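3-hydroxyacyl-thioester dehydratase Z (Mycobacterium tuberculosis, PDB 2C2I) probably catalyses the reversible hydration of trans-2-enoyl-CoA to (3R)-3-hydroxyacyl-CoA in fatty acid metabolism, as a homodimer of the hotdog fold. Local coordinates at residues A[38-42]-A[43-47]; A[60-63]-A[64-67]; A[26-29]-A[30-33]. All coordinates share one frame; numbering follows the deposited sequence.

Contact 1. Residues A[38-42]-A[43-47]; sequences TGDHQ and WIHVD
Gln-42 runs out straight past Ile-44 and His-45. Its CB lies 3.9 Å from CD2 of His-45. CG is anti to the backbone N (chi1 -160°) and the chain stays extended beyond it (chi2 -180°). This carries the amide to Ile-44, where NE2 comes to 3.6 Å from CD1. Ile-44 also lays CG1 over one face of the His-45 ring.

One water joins three polar groups. It donates to OD2 of Asp-40 at 2.7 Å and sits in the His-45 ring plane, 2.6 Å from NE2. Gln-42 NE2 gives it a weak bond and also bonds Ala-86 O of the second subunit. Asp-40 and His-45 are probably the catalytic pair of this MaoC-like hydratase, and Gln-42 is a predicted transition-state stabiliser. The carboxylate of Asp-40 stands 80° from the imidazole plane. Its OD1 accepts from Gln-42 N at 3.1 Å, nearly along the C-O direction, in an Asx turn. His-45 ND1 bonds Ile-60 O, so both ring nitrogens have a partner.

Gln-42 is the N-cap of helix 43-46. Its O accepts from both His-45 N and Val-46 N. A second water donates to Gln-42 OE1 and accepts weakly from Trp-43 NE1, which also bonds Lys-84 O of the second subunit.

Contact 2. Residues A[60-63]-A[64-67]; sequences IAHG and FMTL
His-62 is the N-cap of helix 63-68, and its O accepts from both Met-65 N (2.9 Å) and Thr-66 N (3.2 Å), while Gly-63 O accepts from Leu-67 N at 3.0 Å.

CB of His-62 rests 4.0 Å from CB of Met-65, a selenomethionine here. The same Met-65 CB lies 3.4 Å from His-62 O. CG of His-62 sits beside its own backbone N (chi1 -60°), and the ring leads away from the helix. There NE2 bonds Asp-40 O and the ring stacks on His-45. The backbone thus forms the cap, while the imidazole is held toward the probable catalytic residues. Ala-61 CB points at the helix and lies 3.9 Å from Thr-66 OG1. Met-65 CE also approaches Ala-61 CB, but its bond to SE is modelled short and this approach is doubtful. Further along, Leu-67 CB lies 3.5 Å from Gly-63 O.

Residues 60-63 probably line the substrate site. In related hydratases a backbone N-H at the start of this helix contributes to the oxyanion hole, and Gly-63 may do the same.

Helix 63-68 forms the first part of the central helical region of the hotdog fold. Leu-67 meets Phe-64 of the second subunit. Met-65 and Phe-64 touch helix 28-38. Leu-67 also packs on strands 86-95 and 141-149, and Thr-66 touches strand 141-149.

Contact 3. Residues A[26-29]-A[30-33]; sequences ITQE and EVNL
Glu-30 folds back over Thr-27 at the start of helix 28-38. Its CB lies 3.6 Å from Thr-27 O. CG sits beside the backbone N (chi1 -66°) and passes 3.2 Å from Thr-27 OG1. From there the chain is extended (chi2 172°), and CD stays within 3.6 Å of Thr-27 OG1. At the tip, OE1 accepts from Thr-27 N at 3.1 Å. The bond is nearly straight, with an N-H...O angle of 168°, though the donor stands above the carboxylate plane. OE1 also lies 3.5 Å from CA of Ile-26 and touches CD1 of its side chain, which crosses that of Glu-30 at about a right angle.

Thr-27 answers with its own side chain. OG1 accepts from Glu-30 N at 3.2 Å. The two reciprocal bonds make a capping box, a standard way to start a helix. They give partners to the N-H of the N-cap residue and to one N-H of the first turn.

Gln-28 meets Asn-32, one turn further along the helix, through their amides. Gln-28 bends at chi2, and NE2 donates to Asn-32 OD1 at 2.8 Å. The acceptor lies in the Gln-28 amide plane. NE2 also bonds His-45 O, while OE1 bonds Thr-59 OG1, so this amide ties the helix to two other parts of the chain.

Leu-33 meets Leu-33 of the second subunit. On the buried side, Ile-26 CG2 meets Val-31 CG2 at 4.0 Å. Val-31 packs on His-62 and on His-45 of helix 43-46, and Asn-32 touches Val-46 of that helix. Ile-26, just after strand 17-25, shares backbone bonds with Gly-103 and Ser-104.

In the fold
All three contacts lie at starts of helices and converge near the probable active site. Contact 2 is the most buried and nearest the chain centre, and its hydrogen bonds within the contact are all between backbone atoms. Contacts 1 and 3 are partly buried. Contact 1 joins polar side chains through two waters, whereas contact 3 uses carboxylate, hydroxyl and amide groups to start its helix. Contacts 1 and 2 are joined by a probable backbone bond between Ile-44 and Ile-60. Helix 28-38, which holds contact 3, backs both the loop and helix of 38-47 and residues 60-67. Every contact also touches the second subunit, contact 1 through hydrogen bonds as well as packing.

Contact 1. Residues A[38-42]-A[43-47]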
loop_
_atom_site.group_PDB
_atom_site.type_symbol
_atom_site.label_atom_id
_atom_site.label_comp_id
_atom_site.label_asym_id
_atom_site.label_seq_id
_atom_site.Cartn_x
_atom_site.Cartn_y
_atom_site.Cartn_z
ATOM N N THR A 38 3.925 -10.270 -1.842
ATOM C CA THR A 38 3.068 -9.538 -2.797
ATOM C C THR A 38 3.242 -9.933 -4.273
ATOM O O THR A 38 2.448 -9.516 -5.121
ATOM C CB THR A 38 3.320 -8.010 -2.694
ATOM O OG1 THR A 38 4.666 -7.722 -3.078
ATOM C CG2 THR A 38 3.071 -7.487 -1.257
ATOM N N GLY A 39 4.285 -10.708 -4.583
ATOM C CA GLY A 39 4.545 -11.086 -5.967
ATOM C C GLY A 39 5.179 -10.003 -6.819
ATOM O O GLY A 39 5.208 -10.118 -8.038
ATOM N N ASP A 40 5.670 -8.929 -6.214
ATOM C CA ASP A 40 6.448 -7.959 -6.966
ATOM C C ASP A 40 7.930 -8.248 -6.729
ATOM O O ASP A 40 8.470 -7.917 -5.667
ATOM C CB ASP A 40 6.066 -6.517 -6.580
ATOM C CG ASP A 40 6.787 -5.463 -7.433
ATOM O OD1 ASP A 40 7.753 -5.785 -8.166
ATOM O OD2 ASP A 40 6.392 -4.284 -7.365
ATOM N N HIS A 41 8.565 -8.917 -7.698
ATOM C CA HIS A 41 9.998 -9.233 -7.608
ATOM C C HIS A 41 10.811 -8.413 -8.592
ATOM O O HIS A 41 11.826 -8.886 -9.109
ATOM C CB HIS A 41 10.239 -10.745 -7.841
ATOM C CG HIS A 41 9.721 -11.618 -6.736
ATOM N ND1 HIS A 41 8.455 -12.155 -6.748
ATOM C CD2 HIS A 41 10.290 -12.024 -5.577
ATOM C CE1 HIS A 41 8.267 -12.864 -5.646
ATOM N NE2 HIS A 41 9.374 -12.809 -4.926
ATOM N N GLN A 42 10.403 -7.170 -8.853
ATOM C CA GLN A 42 11.108 -6.394 -9.857
ATOM C C GLN A 42 12.584 -6.259 -9.465
ATOM O O GLN A 42 12.914 -6.128 -8.285
ATOM C CB GLN A 42 10.485 -5.025 -10.091
ATOM C CG GLN A 42 10.911 -4.465 -11.444
ATOM C CD GLN A 42 10.342 -3.092 -11.770
ATOM O OE1 GLN A 42 10.687 -2.532 -12.783
ATOM N NE2 GLN A 42 9.475 -2.546 -10.903
ATOM N N TRP A 43 13.449 -6.316 -10.469
ATOM C CA TRP A 43 14.886 -6.230 -10.245
ATOM C C TRP A 43 15.329 -5.022 -9.412
ATOM O O TRP A 43 16.230 -5.151 -8.589
ATOM C CB TRP A 43 15.651 -6.272 -11.558
ATOM C CG TRP A 43 15.380 -5.124 -12.474
ATOM C CD1 TRP A 43 14.349 -5.012 -13.355
ATOM C CD2 TRP A 43 16.123 -3.906 -12.571
ATOM N NE1 TRP A 43 14.432 -3.826 -14.041
ATOM C CE2 TRP A 43 15.516 -3.126 -13.582
ATOM C CE3 TRP A 43 17.275 -3.413 -11.934
ATOM C CZ2 TRP A 43 15.994 -1.866 -13.950
ATOM C CZ3 TRP A 43 17.767 -2.156 -12.317
ATOM C CH2 TRP A 43 17.124 -1.398 -13.312
ATOM N N ILE A 44 14.692 -3.862 -9.608
ATOM C CA ILE A 44 15.044 -2.648 -8.853
ATOM C C ILE A 44 14.947 -2.834 -7.323
ATOM O O ILE A 44 15.587 -2.099 -6.571
ATOM C CB ILE A 44 14.221 -1.409 -9.279
ATOM C CG1 ILE A 44 12.719 -1.626 -9.019
ATOM C CG2 ILE A 44 14.454 -1.080 -10.742
ATOM C CD1 ILE A 44 11.878 -0.365 -9.295
ATOM N N HIS A 45 14.152 -3.804 -6.877
ATOM C CA HIS A 45 13.979 -4.060 -5.444
ATOM C C HIS A 45 14.818 -5.234 -4.952
ATOM O O HIS A 45 15.273 -5.223 -3.804
ATOM C CB HIS A 45 12.505 -4.312 -5.082
ATOM C CG HIS A 45 11.557 -3.296 -5.652
ATOM N ND1 HIS A 45 11.634 -1.944 -5.361
ATOM C CD2 HIS A 45 10.509 -3.440 -6.499
ATOM C CE1 HIS A 45 10.684 -1.306 -6.016
ATOM N NE2 HIS A 45 9.982 -2.190 -6.704
ATOM N N VAL A 46 15.017 -6.249 -5.800
ATOM C CA VAL A 46 15.539 -7.519 -5.278
ATOM C C VAL A 46 16.789 -8.081 -5.967
ATOM O O VAL A 46 17.318 -9.104 -5.522
ATOM C CB VAL A 46 14.439 -8.623 -5.155
ATOM C CG1 VAL A 46 13.266 -8.141 -4.270
ATOM C CG2 VAL A 46 13.942 -9.036 -6.510
ATOM N N ASP A 47 17.269 -7.403 -7.002
ATOM C CA ASP A 47 18.409 -7.908 -7.766
ATOM C C ASP A 47 19.596 -6.986 -7.582
ATOM O O ASP A 47 19.761 -6.048 -8.351
ATOM C CB ASP A 47 18.044 -8.008 -9.250
ATOM C CG ASP A 47 19.069 -8.813 -10.057
ATOM O OD1 ASP A 47 20.268 -8.710 -9.761
ATOM O OD2 ASP A 47 18.656 -9.543 -10.981
HETATM O O HOH W 1 7.989 -2.380 -8.419
HETATM O O HOH W 2 11.448 -4.110 -14.876
#

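Contact 2. Residues A[60-63]-A[64-67]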
loop_
_atom_site.group_PDB
_atom_site.type_symbol
_atom_site.label_atom_id
_atom_site.label_comp_id
_atom_site.label_asym_id
_atom_site.label_seq_id
_atom_site.Cartn_x
_atom_site.Cartn_y
_atom_site.Cartn_z
ATOM N N ILE A 60 16.151 -0.526 -4.208
ATOM C CA ILE A 60 15.265 0.411 -3.493
ATOM C C ILE A 60 14.021 -0.335 -2.978
ATOM O O ILE A 60 13.632 -1.375 -3.539
ATOM C CB ILE A 60 14.883 1.657 -4.381
ATOM C CG1 ILE A 60 14.061 1.272 -5.621
ATOM C CG2 ILE A 60 16.111 2.468 -4.797
ATOM C CD1 ILE A 60 13.546 2.461 -6.405
ATOM N N ALA A 61 13.404 0.171 -1.910
ATOM C CA ALA A 61 12.183 -0.425 -1.374
ATOM C C ALA A 61 11.034 -0.303 -2.383
ATOM O O ALA A 61 11.018 0.574 -3.217
ATOM C CB ALA A 61 11.781 0.269 -0.055
ATOM N N HIS A 62 10.054 -1.188 -2.262
ATOM C CA HIS A 62 8.794 -1.028 -2.984
ATOM C C HIS A 62 8.088 0.184 -2.373
ATOM O O HIS A 62 8.036 0.296 -1.156
ATOM C CB HIS A 62 7.881 -2.234 -2.743
ATOM C CG HIS A 62 8.445 -3.548 -3.184
ATOM N ND1 HIS A 62 9.427 -4.215 -2.479
ATOM C CD2 HIS A 62 8.096 -4.364 -4.210
ATOM C CE1 HIS A 62 9.696 -5.360 -3.085
ATOM N NE2 HIS A 62 8.908 -5.471 -4.143
ATOM N N GLY A 63 7.575 1.087 -3.194
ATOM C CA GLY A 63 6.709 2.173 -2.674
ATOM C C GLY A 63 5.546 1.625 -1.858
ATOM O O GLY A 63 5.145 2.230 -0.828
ATOM N N PHE A 64 5.014 0.472 -2.263
ATOM C CA PHE A 64 3.875 -0.079 -1.538
ATOM C C PHE A 64 4.315 -0.533 -0.163
ATOM O O PHE A 64 3.499 -0.603 0.743
ATOM C CB PHE A 64 3.195 -1.227 -2.296
ATOM C CG PHE A 64 2.225 -0.781 -3.364
ATOM C CD1 PHE A 64 1.149 0.081 -3.062
ATOM C CD2 PHE A 64 2.371 -1.238 -4.670
ATOM C CE1 PHE A 64 0.248 0.456 -4.056
ATOM C CE2 PHE A 64 1.442 -0.877 -5.676
ATOM C CZ PHE A 64 0.404 -0.022 -5.383
HETATM N N MSE A 65 5.608 -0.850 -0.009
HETATM C CA MSE A 65 6.078 -1.248 1.305
HETATM C C MSE A 65 6.241 -0.033 2.206
HETATM O O MSE A 65 5.779 -0.056 3.329
HETATM C CB MSE A 65 7.398 -2.007 1.258
HETATM C CG MSE A 65 7.832 -2.399 2.680
HETATM SE SE MSE A 65 9.353 -3.596 2.698
HETATM C CE MSE A 65 10.121 -2.879 1.751
ATOM N N THR A 66 6.906 1.008 1.715
ATOM C CA THR A 66 7.095 2.236 2.517
ATOM C C THR A 66 5.724 2.764 2.996
ATOM O O THR A 66 5.532 3.110 4.167
ATOM C CB THR A 66 7.866 3.301 1.706
ATOM O OG1 THR A 66 9.155 2.762 1.341
ATOM C CG2 THR A 66 8.107 4.559 2.532
ATOM N N LEU A 67 4.767 2.783 2.081
ATOM C CA LEU A 67 3.391 3.190 2.425
ATOM C C LEU A 67 2.849 2.301 3.544
ATOM O O LEU A 67 2.252 2.798 4.484
ATOM C CB LEU A 67 2.471 3.116 1.189
ATOM C CG LEU A 67 0.977 3.389 1.461
ATOM C CD1 LEU A 67 0.763 4.813 1.962
ATOM C CD2 LEU A 67 0.160 3.132 0.192
#

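Contact 3. Residues A[26-29]-A[30-33]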
loop_
_atom_site.group_PDB
_atom_site.type_symbol
_atom_site.label_atom_id
_atom_site.label_comp_id
_atom_site.label_asym_id
_atom_site.label_seq_id
_atom_site.Cartn_x
_atom_site.Cartn_y
_atom_site.Cartn_z
ATOM N N ILE A 26 15.355 0.100 6.890
ATOM C CA ILE A 26 14.716 -0.789 5.902
ATOM C C ILE A 26 15.779 -1.714 5.309
ATOM O O ILE A 26 16.695 -1.253 4.627
ATOM C CB ILE A 26 13.970 0.023 4.804
ATOM C CG1 ILE A 26 12.857 0.898 5.416
ATOM C CG2 ILE A 26 13.376 -0.888 3.718
ATOM C CD1 ILE A 26 12.031 0.225 6.541
ATOM N N THR A 27 15.656 -3.007 5.591
ATOM C CA THR A 27 16.684 -3.989 5.193
ATOM C C THR A 27 16.351 -4.735 3.908
ATOM O O THR A 27 15.196 -4.775 3.488
ATOM C CB THR A 27 16.939 -5.040 6.293
ATOM O OG1 THR A 27 15.776 -5.853 6.497
ATOM C CG2 THR A 27 17.350 -4.359 7.604
ATOM N N GLN A 28 17.366 -5.347 3.300
ATOM C CA GLN A 28 17.146 -6.175 2.115
ATOM C C GLN A 28 16.259 -7.381 2.456
ATOM O O GLN A 28 15.403 -7.771 1.659
ATOM C CB GLN A 28 18.475 -6.614 1.492
ATOM C CG GLN A 28 18.288 -7.321 0.164
ATOM C CD GLN A 28 17.726 -6.412 -0.921
ATOM O OE1 GLN A 28 18.348 -5.423 -1.298
ATOM N NE2 GLN A 28 16.556 -6.772 -1.450
ATOM N N GLU A 29 16.446 -7.946 3.650
ATOM C CA GLU A 29 15.621 -9.065 4.119
ATOM C C GLU A 29 14.139 -8.688 4.115
ATOM O O GLU A 29 13.302 -9.483 3.718
ATOM C CB GLU A 29 16.073 -9.538 5.510
ATOM C CG GLU A 29 14.955 -9.936 6.477
ATOM C CD GLU A 29 14.831 -11.432 6.794
ATOM O OE1 GLU A 29 14.514 -11.733 7.967
ATOM O OE2 GLU A 29 15.016 -12.306 5.906
ATOM N N GLU A 30 13.829 -7.471 4.567
ATOM C CA GLU A 30 12.437 -7.012 4.597
ATOM C C GLU A 30 11.906 -6.805 3.197
ATOM O O GLU A 30 10.732 -7.106 2.926
ATOM C CB GLU A 30 12.305 -5.726 5.407
ATOM C CG GLU A 30 12.601 -5.929 6.887
ATOM C CD GLU A 30 12.652 -4.615 7.649
ATOM O OE1 GLU A 30 13.000 -3.564 7.042
ATOM O OE2 GLU A 30 12.313 -4.639 8.849
ATOM N N VAL A 31 12.756 -6.282 2.321
ATOM C CA VAL A 31 12.358 -5.976 0.941
ATOM C C VAL A 31 12.056 -7.282 0.195
ATOM O O VAL A 31 11.064 -7.373 -0.537
ATOM C CB VAL A 31 13.402 -5.104 0.206
ATOM C CG1 VAL A 31 13.042 -4.928 -1.275
ATOM C CG2 VAL A 31 13.512 -3.727 0.856
ATOM N N ASN A 32 12.909 -8.288 0.420
ATOM C CA ASN A 32 12.691 -9.661 -0.092
ATOM C C ASN A 32 11.424 -10.332 0.423
ATOM O O ASN A 32 10.706 -10.969 -0.350
ATOM C CB ASN A 32 13.902 -10.538 0.237
ATOM C CG ASN A 32 15.176 -10.042 -0.406
ATOM O OD1 ASN A 32 15.167 -9.139 -1.231
ATOM N ND2 ASN A 32 16.297 -10.634 -0.009
ATOM N N LEU A 33 11.131 -10.193 1.718
ATOM C CA LEU A 33 9.921 -10.777 2.288
ATOM C C LEU A 33 8.704 -10.098 1.657
ATOM O O LEU A 33 7.723 -10.763 1.384
ATOM C CB LEU A 33 9.851 -10.609 3.807
ATOM C CG LEU A 33 10.845 -11.373 4.707
ATOM C CD1 LEU A 33 10.722 -10.969 6.165
ATOM C CD2 LEU A 33 10.650 -12.860 4.541
#